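Local atomic coordinates of ATP12 ATPase (Paracoccus denitrificans, PDB entry 2R31), a protein that probably acts as a chaperone in assembly of the F1 sector of ATP synthase, as its ATP12 relatives do by binding the alpha subunit. Residues L34-P37 with P41-L44; A91-Y96 with T167-L172; D125-E130 with S178-L183; A159-F164 with V185-I190. All coordinates share one frame; numbering follows the deposited sequence. Where two conformers were deposited one is given.

Contact 1 of 4, residues L34-P37 with P41-L44; sequences LRTP and PLRL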
loop_
_atom_site.group_PDB
_atom_site.type_symbol
_atom_site.label_atom_id
_atom_site.label_comp_id
_atom_site.label_asym_id
_atom_site.label_seq_id
_atom_site.Cartn_x
_atom_site.Cartn_y
_atom_site.Cartn_z
ATOM N N LEU A 34 -7.301 19.465 13.113
ATOM C CA LEU A 34 -7.194 19.308 11.660
ATOM C C LEU A 34 -8.397 18.545 11.151
ATOM O O LEU A 34 -8.837 17.632 11.808
ATOM C CB LEU A 34 -5.882 18.533 11.360
ATOM C CG LEU A 34 -5.515 18.171 9.956
ATOM C CD1 LEU A 34 -5.349 19.417 9.098
ATOM C CD2 LEU A 34 -4.189 17.418 9.940
ATOM N N ARG A 35 -8.912 18.946 10.001
ATOM C CA ARG A 35 -9.956 18.217 9.286
ATOM C C ARG A 35 -9.410 17.713 7.972
ATOM O O ARG A 35 -8.338 18.117 7.515
ATOM C CB ARG A 35 -11.196 19.091 9.043
ATOM C CG ARG A 35 -11.940 19.389 10.317
ATOM C CD ARG A 35 -13.184 20.174 10.256
ATOM N NE ARG A 35 -13.945 20.297 11.492
ATOM C CZ ARG A 35 -15.020 19.580 11.829
ATOM N NH1 ARG A 35 -15.515 18.624 11.035
ATOM N NH2 ARG A 35 -15.604 19.825 13.004
ATOM N N THR A 36 -10.153 16.773 7.370
ATOM C CA THR A 36 -9.798 16.348 6.024
ATOM C C THR A 36 -10.151 17.436 5.019
ATOM O O THR A 36 -10.845 18.391 5.317
ATOM C CB THR A 36 -10.470 15.023 5.670
ATOM O OG1 THR A 36 -11.876 15.253 5.542
ATOM C CG2 THR A 36 -10.223 13.941 6.731
ATOM N N PRO A 37 -9.697 17.312 3.776
ATOM C CA PRO A 37 -10.038 18.328 2.769
ATOM C C PRO A 37 -11.530 18.491 2.544
ATOM O O PRO A 37 -11.930 19.634 2.240
ATOM C CB PRO A 37 -9.323 17.822 1.515
ATOM C CG PRO A 37 -8.142 17.045 2.050
ATOM C CD PRO A 37 -8.729 16.339 3.249
ATOM N N PRO A 41 -13.970 15.187 10.296
ATOM C CA PRO A 41 -13.011 15.152 11.385
ATOM C C PRO A 41 -11.873 14.200 11.067
ATOM O O PRO A 41 -12.076 13.105 10.614
ATOM C CB PRO A 41 -13.797 14.674 12.604
ATOM C CG PRO A 41 -15.213 15.020 12.265
ATOM C CD PRO A 41 -15.310 14.829 10.765
ATOM N N LEU A 42 -10.624 14.612 11.254
ATOM C CA LEU A 42 -9.457 13.792 11.147
ATOM C C LEU A 42 -9.258 13.166 12.524
ATOM O O LEU A 42 -8.870 13.843 13.484
ATOM C CB LEU A 42 -8.201 14.544 10.715
ATOM C CG LEU A 42 -6.964 13.674 10.520
ATOM C CD1 LEU A 42 -7.078 12.831 9.267
ATOM C CD2 LEU A 42 -5.673 14.505 10.472
ATOM N N ARG A 43 -9.524 11.878 12.666
ATOM C CA ARG A 43 -9.340 11.125 13.890
ATOM C C ARG A 43 -8.497 9.893 13.542
ATOM O O ARG A 43 -8.783 9.201 12.572
ATOM C CB ARG A 43 -10.646 10.724 14.547
ATOM C CG ARG A 43 -11.425 11.904 15.069
ATOM C CD ARG A 43 -10.808 12.631 16.262
ATOM N NE ARG A 43 -11.665 13.734 16.694
ATOM C CZ ARG A 43 -11.687 14.949 16.132
ATOM N NH1 ARG A 43 -10.883 15.275 15.139
ATOM N NH2 ARG A 43 -12.535 15.877 16.566
ATOM N N LEU A 44 -7.450 9.642 14.334
ATOM C CA LEU A 44 -6.451 8.633 14.009
ATOM C C LEU A 44 -6.409 7.515 15.041
ATOM O O LEU A 44 -6.665 7.750 16.234
ATOM C CB LEU A 44 -5.082 9.319 13.965
ATOM C CG LEU A 44 -5.047 10.565 13.070
ATOM C CD1 LEU A 44 -3.737 11.277 13.322
ATOM C CD2 LEU A 44 -5.236 10.216 11.607
HETATM O O HOH W 1 -7.499 16.248 13.949
HETATM O O HOH W 2 -11.208 17.245 13.205
#
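L34 lies alongside L42, the two side chains pointing the same way so that their CD2 branches come together; L42 was modelled in two conformers, so the unusually tight methyl approach of this copy is doubtful. With CG opposite its backbone N (chi1 -177°), L42 sends one methyl branch to L34 and the other, CD1, to T36 CG2. L42 CB sits 3.3 Å from L34 O. T36 splits its functions: the methyl faces this apolar patch, while OG1 bonds to E80 and Q40. Leucines suit the layer because W57 of helix 47-58 touches L34 and I79 of helix 70-82 touches L42.

The outer side is polar. The extended R35 slants past the ring of P41, with R35 NH1 3.8 Å from P41 CD, and the same nitrogen bonds to K39 O. R43 curls back, sending NH1 to L42 O at 3.0 Å; the bond lies in the guanidinium plane but strikes the carbonyl from 61° above its plane. P41 CB sits over one face of the R43 guanidinium, near its rim, 3.8 Å above the plane. R43 NH1 also donates to a water at 2.8 Å, and that water donates to L34 O at 2.8 Å.

Here the loop between strand 32-33 and helix 47-58 turns back on itself. A single backbone bridge sets R35 beside P41, with their CA atoms 4.8 Å apart, yet no direct hydrogen bond joins the two segments. Water therefore carries polar contact, and arginine suits the outer side because one flat group can serve a carbonyl and a water together while leucines pack on the inner side.

Contact 2 of 4, residues A91-Y96 with T167-L172; sequences AMLGDY and TALHDL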
loop_
_atom_site.group_PDB
_atom_site.type_symbol
_atom_site.label_atom_id
_atom_site.label_comp_id
_atom_site.label_asym_id
_atom_site.label_seq_id
_atom_site.Cartn_x
_atom_site.Cartn_y
_atom_site.Cartn_z
ATOM N N ALA A 91 -13.329 -6.298 -0.551
ATOM C CA ALA A 91 -13.639 -7.326 -1.559
ATOM C C ALA A 91 -12.754 -7.131 -2.784
ATOM O O ALA A 91 -12.227 -8.088 -3.358
ATOM C CB ALA A 91 -15.090 -7.252 -1.919
ATOM N N MET A 92 -12.567 -5.869 -3.199
ATOM C CA MET A 92 -11.761 -5.574 -4.368
ATOM C C MET A 92 -10.312 -6.019 -4.173
ATOM O O MET A 92 -9.696 -6.623 -5.069
ATOM C CB MET A 92 -11.878 -4.057 -4.650
ATOM C CG MET A 92 -11.069 -3.562 -5.833
ATOM S SD MET A 92 -9.351 -3.238 -5.516
ATOM C CE MET A 92 -9.483 -1.822 -4.474
ATOM N N LEU A 93 -9.742 -5.717 -3.004
ATOM C CA LEU A 93 -8.353 -6.113 -2.758
ATOM C C LEU A 93 -8.265 -7.626 -2.635
ATOM O O LEU A 93 -7.328 -8.272 -3.164
ATOM C CB LEU A 93 -7.795 -5.398 -1.550
ATOM C CG LEU A 93 -7.593 -3.905 -1.705
ATOM C CD1 LEU A 93 -7.207 -3.276 -0.379
ATOM C CD2 LEU A 93 -6.566 -3.586 -2.793
ATOM N N GLY A 94 -9.217 -8.248 -1.942
ATOM C CA GLY A 94 -9.211 -9.691 -1.801
ATOM C C GLY A 94 -9.306 -10.381 -3.164
ATOM O O GLY A 94 -8.760 -11.493 -3.350
ATOM N N ASP A 95 -10.012 -9.789 -4.114
ATOM C CA ASP A 95 -10.166 -10.345 -5.441
ATOM C C ASP A 95 -8.861 -10.404 -6.230
ATOM O O ASP A 95 -8.770 -11.189 -7.188
ATOM C CB ASP A 95 -11.156 -9.575 -6.252
ATOM C CG ASP A 95 -12.558 -9.806 -5.918
ATOM O OD1 ASP A 95 -12.890 -10.794 -5.183
ATOM O OD2 ASP A 95 -13.375 -8.959 -6.380
ATOM N N TYR A 96 -7.829 -9.653 -5.816
ATOM C CA TYR A 96 -6.537 -9.829 -6.479
ATOM C C TYR A 96 -5.969 -11.235 -6.248
ATOM O O TYR A 96 -5.092 -11.656 -6.993
ATOM C CB TYR A 96 -5.534 -8.774 -6.016
ATOM C CG TYR A 96 -5.571 -7.480 -6.781
ATOM C CD1 TYR A 96 -6.513 -6.497 -6.512
ATOM C CD2 TYR A 96 -4.667 -7.243 -7.810
ATOM C CE1 TYR A 96 -6.542 -5.332 -7.189
ATOM C CE2 TYR A 96 -4.685 -6.034 -8.476
ATOM C CZ TYR A 96 -5.647 -5.074 -8.162
ATOM O OH TYR A 96 -5.615 -3.908 -8.900
ATOM N N THR A 167 -6.307 0.594 4.301
ATOM C CA THR A 167 -5.803 1.730 3.521
ATOM C C THR A 167 -4.333 1.512 3.177
ATOM O O THR A 167 -3.933 1.709 2.036
ATOM C CB THR A 167 -6.008 3.033 4.288
ATOM O OG1 THR A 167 -7.411 3.221 4.543
ATOM C CG2 THR A 167 -5.513 4.221 3.470
ATOM N N ALA A 168 -3.536 1.119 4.161
ATOM C CA ALA A 168 -2.116 0.852 3.938
ATOM C C ALA A 168 -1.916 -0.299 2.927
ATOM O O ALA A 168 -1.064 -0.244 2.048
ATOM C CB ALA A 168 -1.420 0.499 5.230
ATOM N N LEU A 169 -2.703 -1.379 3.075
ATOM C CA LEU A 169 -2.580 -2.524 2.174
ATOM C C LEU A 169 -2.801 -2.121 0.732
ATOM O O LEU A 169 -2.190 -2.683 -0.189
ATOM C CB LEU A 169 -3.549 -3.635 2.594
ATOM C CG LEU A 169 -3.528 -4.865 1.712
ATOM C CD1 LEU A 169 -2.182 -5.585 1.782
ATOM C CD2 LEU A 169 -4.654 -5.830 2.056
ATOM N N HIS A 170 -3.741 -1.208 0.496
ATOM C CA HIS A 170 -4.225 -0.926 -0.843
ATOM C C HIS A 170 -3.113 -0.834 -1.876
ATOM O O HIS A 170 -3.119 -1.620 -2.850
ATOM C CB HIS A 170 -5.098 0.345 -0.796
ATOM C CG HIS A 170 -5.748 0.671 -2.091
ATOM N ND1 HIS A 170 -5.065 1.252 -3.129
ATOM C CD2 HIS A 170 -6.980 0.486 -2.553
ATOM C CE1 HIS A 170 -5.946 1.394 -4.164
ATOM N NE2 HIS A 170 -7.143 0.942 -3.847
ATOM N N ASP A 171 -2.216 0.122 -1.748
ATOM C CA ASP A 171 -1.192 0.316 -2.805
ATOM C C ASP A 171 -0.152 -0.790 -2.821
ATOM O O ASP A 171 0.476 -1.057 -3.845
ATOM C CB ASP A 171 -0.520 1.671 -2.666
ATOM C CG ASP A 171 -1.392 2.844 -3.011
ATOM O OD1 ASP A 171 -2.560 2.667 -3.418
ATOM O OD2 ASP A 171 -0.840 3.963 -2.875
ATOM N N LEU A 172 0.066 -1.450 -1.671
ATOM C CA LEU A 172 0.949 -2.612 -1.610
ATOM C C LEU A 172 0.428 -3.774 -2.444
ATOM O O LEU A 172 1.211 -4.647 -2.827
ATOM C CB LEU A 172 1.181 -3.021 -0.148
ATOM C CG LEU A 172 1.944 -2.012 0.677
ATOM C CD1 LEU A 172 1.842 -2.383 2.170
ATOM C CD2 LEU A 172 3.374 -1.838 0.254
#
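L93 of helix 86-95 reaches H170 of helix 163-174 through both of its methyls. From CB the chain turns to place CG opposite the carbonyl carbon (chi1 -68°), and there it forks. L93 CD1 settles 3.8 Å from H170 CA and comes to 4.4 Å from L169 CD2. L93 CD2 lies 4.0 Å from H170 O and 4.1 Å from H170 CD2, approaching the imidazole obliquely. A branched leucine suits this place, since one residue can touch both the backbone and the ring, with L166 and T174 beside it.

M92 crosses H170 at about a right angle. Bent at chi2 and chi3, M92 brings its CE to 3.7 Å from H170 NE2, while SD lies at the edge of the Y96 ring. On the other nitrogen, H170 ND1 donates to D171 OD1 at 2.9 Å, nearly in the ring plane and on the anti side of the carboxylate, which would limit rotation of the imidazole. An alanine in place of H170 would probably leave D171 OD1 without this donor and open a gap beside M92 CE.

The short segments cross at 36° without a hydrogen bond between them: methyls meet backbone and imidazole, with H170, steadied by D171, as the hub.

Contact 3 of 4, residues D125-E130 with S178-L183; sequences DWAATE and SLILGL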
loop_
_atom_site.group_PDB
_atom_site.type_symbol
_atom_site.label_atom_id
_atom_site.label_comp_id
_atom_site.label_asym_id
_atom_site.label_seq_id
_atom_site.Cartn_x
_atom_site.Cartn_y
_atom_site.Cartn_z
ATOM N N ASP A 125 4.569 -20.344 -1.478
ATOM C CA ASP A 125 4.671 -21.337 -0.412
ATOM C C ASP A 125 4.345 -20.706 0.933
ATOM O O ASP A 125 3.675 -21.311 1.772
ATOM C CB ASP A 125 6.050 -21.989 -0.355
ATOM C CG ASP A 125 6.454 -22.827 -1.550
ATOM O OD1 ASP A 125 5.567 -23.169 -2.368
ATOM O OD2 ASP A 125 7.654 -23.154 -1.661
ATOM N N TRP A 126 4.796 -19.481 1.160
ATOM C CA TRP A 126 4.470 -18.743 2.386
ATOM C C TRP A 126 2.959 -18.608 2.525
ATOM O O TRP A 126 2.371 -18.877 3.576
ATOM C CB TRP A 126 5.149 -17.362 2.401
ATOM C CG TRP A 126 4.597 -16.516 3.486
ATOM C CD1 TRP A 126 4.926 -16.604 4.821
ATOM C CD2 TRP A 126 3.628 -15.484 3.355
ATOM N NE1 TRP A 126 4.188 -15.694 5.522
ATOM C CE2 TRP A 126 3.392 -14.982 4.665
ATOM C CE3 TRP A 126 2.923 -14.906 2.274
ATOM C CZ2 TRP A 126 2.497 -13.959 4.938
ATOM C CZ3 TRP A 126 2.027 -13.899 2.542
ATOM C CH2 TRP A 126 1.822 -13.437 3.849
ATOM N N ALA A 127 2.268 -18.150 1.496
ATOM C CA ALA A 127 0.833 -17.973 1.563
ATOM C C ALA A 127 0.140 -19.307 1.767
ATOM O O ALA A 127 -0.846 -19.398 2.508
ATOM C CB ALA A 127 0.304 -17.217 0.351
ATOM N N ALA A 128 0.639 -20.372 1.159
ATOM C CA ALA A 128 0.096 -21.712 1.339
ATOM C C ALA A 128 0.189 -22.149 2.784
ATOM O O ALA A 128 -0.770 -22.753 3.308
ATOM C CB ALA A 128 0.801 -22.700 0.440
ATOM N N THR A 129 1.247 -21.867 3.513
ATOM C CA THR A 129 1.426 -22.376 4.855
ATOM C C THR A 129 0.974 -21.416 5.921
ATOM O O THR A 129 0.309 -21.799 6.882
ATOM C CB THR A 129 2.904 -22.756 5.157
ATOM O OG1 THR A 129 3.754 -21.621 4.928
ATOM C CG2 THR A 129 3.338 -23.905 4.281
ATOM N N GLU A 130 1.323 -20.159 5.833
ATOM C CA GLU A 130 0.929 -19.167 6.815
ATOM C C GLU A 130 -0.546 -18.828 6.747
ATOM O O GLU A 130 -1.261 -18.718 7.776
ATOM C CB GLU A 130 1.776 -17.877 6.727
ATOM C CG GLU A 130 1.248 -16.913 7.783
ATOM C CD GLU A 130 2.084 -15.709 8.150
ATOM O OE1 GLU A 130 3.334 -15.852 8.195
ATOM O OE2 GLU A 130 1.610 -14.565 8.422
ATOM N N SER A 178 -0.429 -7.633 -6.932
ATOM C CA SER A 178 -0.342 -8.895 -6.226
ATOM C C SER A 178 -0.910 -8.761 -4.815
ATOM O O SER A 178 -0.383 -8.008 -3.993
ATOM C CB SER A 178 1.109 -9.362 -6.119
ATOM O OG SER A 178 1.229 -10.537 -5.354
ATOM N N LEU A 179 -1.966 -9.551 -4.528
ATOM C CA LEU A 179 -2.395 -9.652 -3.132
ATOM C C LEU A 179 -1.353 -10.334 -2.287
ATOM O O LEU A 179 -1.157 -9.931 -1.130
ATOM C CB LEU A 179 -3.750 -10.413 -3.069
ATOM C CG LEU A 179 -4.292 -10.557 -1.652
ATOM C CD1 LEU A 179 -4.541 -9.242 -0.980
ATOM C CD2 LEU A 179 -5.586 -11.380 -1.704
ATOM N N ILE A 180 -0.706 -11.385 -2.804
ATOM C CA ILE A 180 0.284 -12.086 -1.992
ATOM C C ILE A 180 1.430 -11.163 -1.587
ATOM O O ILE A 180 1.855 -11.178 -0.418
ATOM C CB ILE A 180 0.779 -13.351 -2.680
ATOM C CG1 ILE A 180 -0.378 -14.322 -2.987
ATOM C CG2 ILE A 180 1.874 -14.027 -1.861
ATOM C CD1 ILE A 180 -1.351 -14.584 -1.809
ATOM N N LEU A 181 1.961 -10.364 -2.523
ATOM C CA LEU A 181 3.028 -9.459 -2.119
ATOM C C LEU A 181 2.562 -8.433 -1.130
ATOM O O LEU A 181 3.295 -8.064 -0.185
ATOM C CB LEU A 181 3.654 -8.754 -3.328
ATOM C CG LEU A 181 4.411 -9.648 -4.325
ATOM C CD1 LEU A 181 4.928 -8.796 -5.470
ATOM C CD2 LEU A 181 5.540 -10.406 -3.662
ATOM N N GLY A 182 1.334 -7.909 -1.265
ATOM C CA GLY A 182 0.853 -6.951 -0.293
ATOM C C GLY A 182 0.679 -7.557 1.104
ATOM O O GLY A 182 1.084 -6.962 2.109
ATOM N N LEU A 183 0.055 -8.742 1.151
ATOM C CA LEU A 183 -0.099 -9.425 2.430
ATOM C C LEU A 183 1.260 -9.779 3.037
ATOM O O LEU A 183 1.437 -9.701 4.250
ATOM C CB LEU A 183 -0.968 -10.680 2.308
ATOM C CG LEU A 183 -2.439 -10.406 1.978
ATOM C CD1 LEU A 183 -3.158 -11.714 1.746
ATOM C CD2 LEU A 183 -3.124 -9.602 3.037
#
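With CG opposite its backbone N (chi1 168°), W126 swings its indole out from helix 110-130 toward helix 179-186, while I180 takes chi1 -58°, which helps carry CD1 to A127. The benzene end of the indole does the touching: W126 CH2 lies 3.8 Å from L183 O, and W126 CZ3 4.0 Å from I180 O, both approached obliquely. L183 CB adds an apolar contact, 4.2 Å from W126 CH2. Two carbonyl oxygens about one turn apart, of I180 and L183, thus meet the aromatic carbons.

Next to the indole, A127 CB meets I180 CD1 at 3.8 Å. The short alanine lets the beta-branched isoleucine come close to the helix surface; here the backbones approach to 6.9 Å between the CA atoms of A127 and I180. At the far end of the indole, NE1 bonds to E130 OE1 in the modelled conformer of that glutamate, one turn on; as E130 has a second conformer, this hold may be partial.

Helix 179-186 begins at S178, whose OG accepts from L181 N in a nearly straight bond of 2.9 Å. D100 reinforces this end, bonding to S178 OG and to I180 N. L154 of helix 148-159 also touches I180 and L183. The short segments 125-130 and 179-183 cross at 68°, an indole laid on backbone and an isoleucine set against an alanine, beside a classic serine N-cap in this helical ATP12-family fold.

Contact 4 of 4, residues A159-F164 with V185-I190; sequences ASLDPF and VIRGRI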
loop_
_atom_site.group_PDB
_atom_site.type_symbol
_atom_site.label_atom_id
_atom_site.label_comp_id
_atom_site.label_asym_id
_atom_site.label_seq_id
_atom_site.Cartn_x
_atom_site.Cartn_y
_atom_site.Cartn_z
ATOM N N ALA A 159 -10.551 -8.858 4.787
ATOM C CA ALA A 159 -11.704 -8.289 5.529
ATOM C C ALA A 159 -11.460 -8.258 6.996
ATOM O O ALA A 159 -12.191 -7.533 7.709
ATOM C CB ALA A 159 -12.953 -9.105 5.177
ATOM N N SER A 160 -10.466 -8.952 7.516
ATOM C CA SER A 160 -10.138 -8.945 8.925
ATOM C C SER A 160 -9.362 -7.694 9.345
ATOM O O SER A 160 -9.132 -7.522 10.563
ATOM C CB SER A 160 -9.299 -10.203 9.293
ATOM O OG SER A 160 -7.935 -10.116 8.887
ATOM N N LEU A 161 -8.907 -6.886 8.407
ATOM C CA LEU A 161 -8.095 -5.707 8.725
ATOM C C LEU A 161 -8.965 -4.598 9.285
ATOM O O LEU A 161 -10.137 -4.488 8.998
ATOM C CB LEU A 161 -7.411 -5.221 7.460
ATOM C CG LEU A 161 -6.387 -6.221 6.908
ATOM C CD1 LEU A 161 -5.849 -5.712 5.573
ATOM C CD2 LEU A 161 -5.268 -6.450 7.871
ATOM N N ASP A 162 -8.321 -3.728 10.045
ATOM C CA ASP A 162 -8.955 -2.511 10.452
ATOM C C ASP A 162 -8.900 -1.504 9.288
ATOM O O ASP A 162 -8.232 -1.708 8.291
ATOM C CB ASP A 162 -8.364 -1.952 11.735
ATOM C CG ASP A 162 -6.864 -1.683 11.785
ATOM O OD1 ASP A 162 -6.275 -1.556 10.721
ATOM O OD2 ASP A 162 -6.311 -1.603 12.905
ATOM N N PRO A 163 -9.686 -0.422 9.316
ATOM C CA PRO A 163 -9.765 0.465 8.159
ATOM C C PRO A 163 -8.476 1.172 7.778
ATOM O O PRO A 163 -8.179 1.317 6.564
ATOM C CB PRO A 163 -10.858 1.512 8.588
ATOM C CG PRO A 163 -11.689 0.667 9.501
ATOM C CD PRO A 163 -10.730 -0.145 10.349
ATOM N N PHE A 164 -7.666 1.618 8.747
ATOM C CA PHE A 164 -6.414 2.247 8.393
ATOM C C PHE A 164 -5.424 1.198 7.875
ATOM O O PHE A 164 -4.633 1.502 6.961
ATOM C CB PHE A 164 -5.835 3.026 9.592
ATOM C CG PHE A 164 -6.423 4.417 9.772
ATOM C CD1 PHE A 164 -7.784 4.614 9.978
ATOM C CD2 PHE A 164 -5.623 5.529 9.695
ATOM C CE1 PHE A 164 -8.315 5.869 10.119
ATOM C CE2 PHE A 164 -6.127 6.798 9.832
ATOM C CZ PHE A 164 -7.476 6.964 10.035
ATOM N N VAL A 185 3.979 -8.121 2.885
ATOM C CA VAL A 185 4.534 -6.928 3.520
ATOM C C VAL A 185 3.831 -6.706 4.860
ATOM O O VAL A 185 4.469 -6.553 5.909
ATOM C CB VAL A 185 4.458 -5.702 2.611
ATOM C CG1 VAL A 185 4.870 -4.448 3.400
ATOM C CG2 VAL A 185 5.317 -5.892 1.383
ATOM N N ILE A 186 2.495 -6.632 4.877
ATOM C CA ILE A 186 1.825 -6.272 6.128
ATOM C C ILE A 186 1.966 -7.370 7.182
ATOM O O ILE A 186 1.905 -7.071 8.382
ATOM C CB ILE A 186 0.353 -5.858 5.908
ATOM C CG1 ILE A 186 -0.548 -6.952 5.428
ATOM C CG2 ILE A 186 0.283 -4.610 5.016
ATOM C CD1 ILE A 186 -2.032 -6.722 5.706
ATOM N N ARG A 187 2.160 -8.627 6.760
ATOM C CA ARG A 187 2.334 -9.765 7.696
ATOM C C ARG A 187 3.800 -10.002 8.033
ATOM O O ARG A 187 4.074 -10.953 8.798
ATOM C CB ARG A 187 1.630 -11.007 7.184
ATOM C CG ARG A 187 0.128 -10.858 7.014
ATOM C CD ARG A 187 -0.600 -10.199 8.149
ATOM N NE ARG A 187 -2.042 -10.297 8.068
ATOM C CZ ARG A 187 -2.867 -9.582 8.818
ATOM N NH1 ARG A 187 -4.184 -9.825 8.732
ATOM N NH2 ARG A 187 -2.419 -8.638 9.639
ATOM N N GLY A 188 4.723 -9.212 7.538
ATOM C CA GLY A 188 6.104 -9.282 7.966
ATOM C C GLY A 188 6.969 -10.328 7.328
ATOM O O GLY A 188 8.088 -10.510 7.796
ATOM N N ARG A 189 6.520 -10.920 6.249
ATOM C CA ARG A 189 7.313 -11.914 5.522
ATOM C C ARG A 189 8.386 -11.269 4.643
ATOM O O ARG A 189 9.474 -11.860 4.483
ATOM C CB ARG A 189 6.391 -12.830 4.745
ATOM C CG ARG A 189 7.080 -13.830 3.808
ATOM C CD ARG A 189 8.021 -14.775 4.493
ATOM N NE ARG A 189 8.637 -15.707 3.574
ATOM C CZ ARG A 189 9.630 -15.410 2.731
ATOM N NH1 ARG A 189 10.125 -14.193 2.754
ATOM N NH2 ARG A 189 10.103 -16.351 1.893
ATOM N N ILE A 190 8.086 -10.128 4.050
ATOM C CA ILE A 190 9.033 -9.337 3.263
ATOM C C ILE A 190 8.795 -7.868 3.581
ATOM O O ILE A 190 7.730 -7.529 4.115
ATOM C CB ILE A 190 8.940 -9.588 1.747
ATOM C CG1 ILE A 190 7.547 -9.157 1.206
ATOM C CG2 ILE A 190 9.308 -10.996 1.386
ATOM C CD1 ILE A 190 7.302 -9.422 -0.254
HETATM O O HOH W 3 -6.056 -8.736 10.749
#
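The branch ends of L161 and I186 meet tip to tip, with I186 CD1 3.9 Å from L161 CD2 and nearly as close to L161 CD1. R187 runs antiparallel alongside L161, and R187 NH1 ends 3.6 Å from L161 CD2. The bend at chi2 (-46°) folds the arginine back, and I186 CD1 comes to lie over the rim of one guanidinium face, 4.1 Å above its plane. W234 of helix 214-236 touches all three residues, which suits their apolar parts.

S160 approaches the guanidinium from a different direction, at its edge and in its plane. S160 OG is 3.8 Å from R187 NH1, and a water closes the interval, donating to S160 OG and accepting from R187 NH1, each at 3.0 Å. NH1 also forms a salt bridge with E157, whose backbone O bonds to S160 OG. A leucine in place of R187 would probably leave the E157 carboxylate without its mate and the bridging water without its donor.

G188 then ends helix 179-186 in a Schellman motif. Arginine thus serves both sides of the boundary: one face takes a methyl near its rim, its edge meets the serine and a water, and NH1 also pairs with E157.

Contacts 2, 3 and 4 cluster in the helical body, their centres 10 to 13 Å apart, whereas the centre of contact 1 stands about 23 Å from those of contacts 2 and 4. The centres of contacts 1 and 3 are about 33 Å apart. Helix 163-174 serves contacts 2 and 4, and helix 179-186 serves 3 and 4; L169 and L172 of contact 2 pack on L161, V185 and I186 of contact 4. Contact 3 is buried and largely apolar, contacts 2 and 4 are partly buried with polar margins, and contact 1 pairs a buried leucine layer with a hydrated outer side. F164 links the two regions, its ring packing against R43 O and L44.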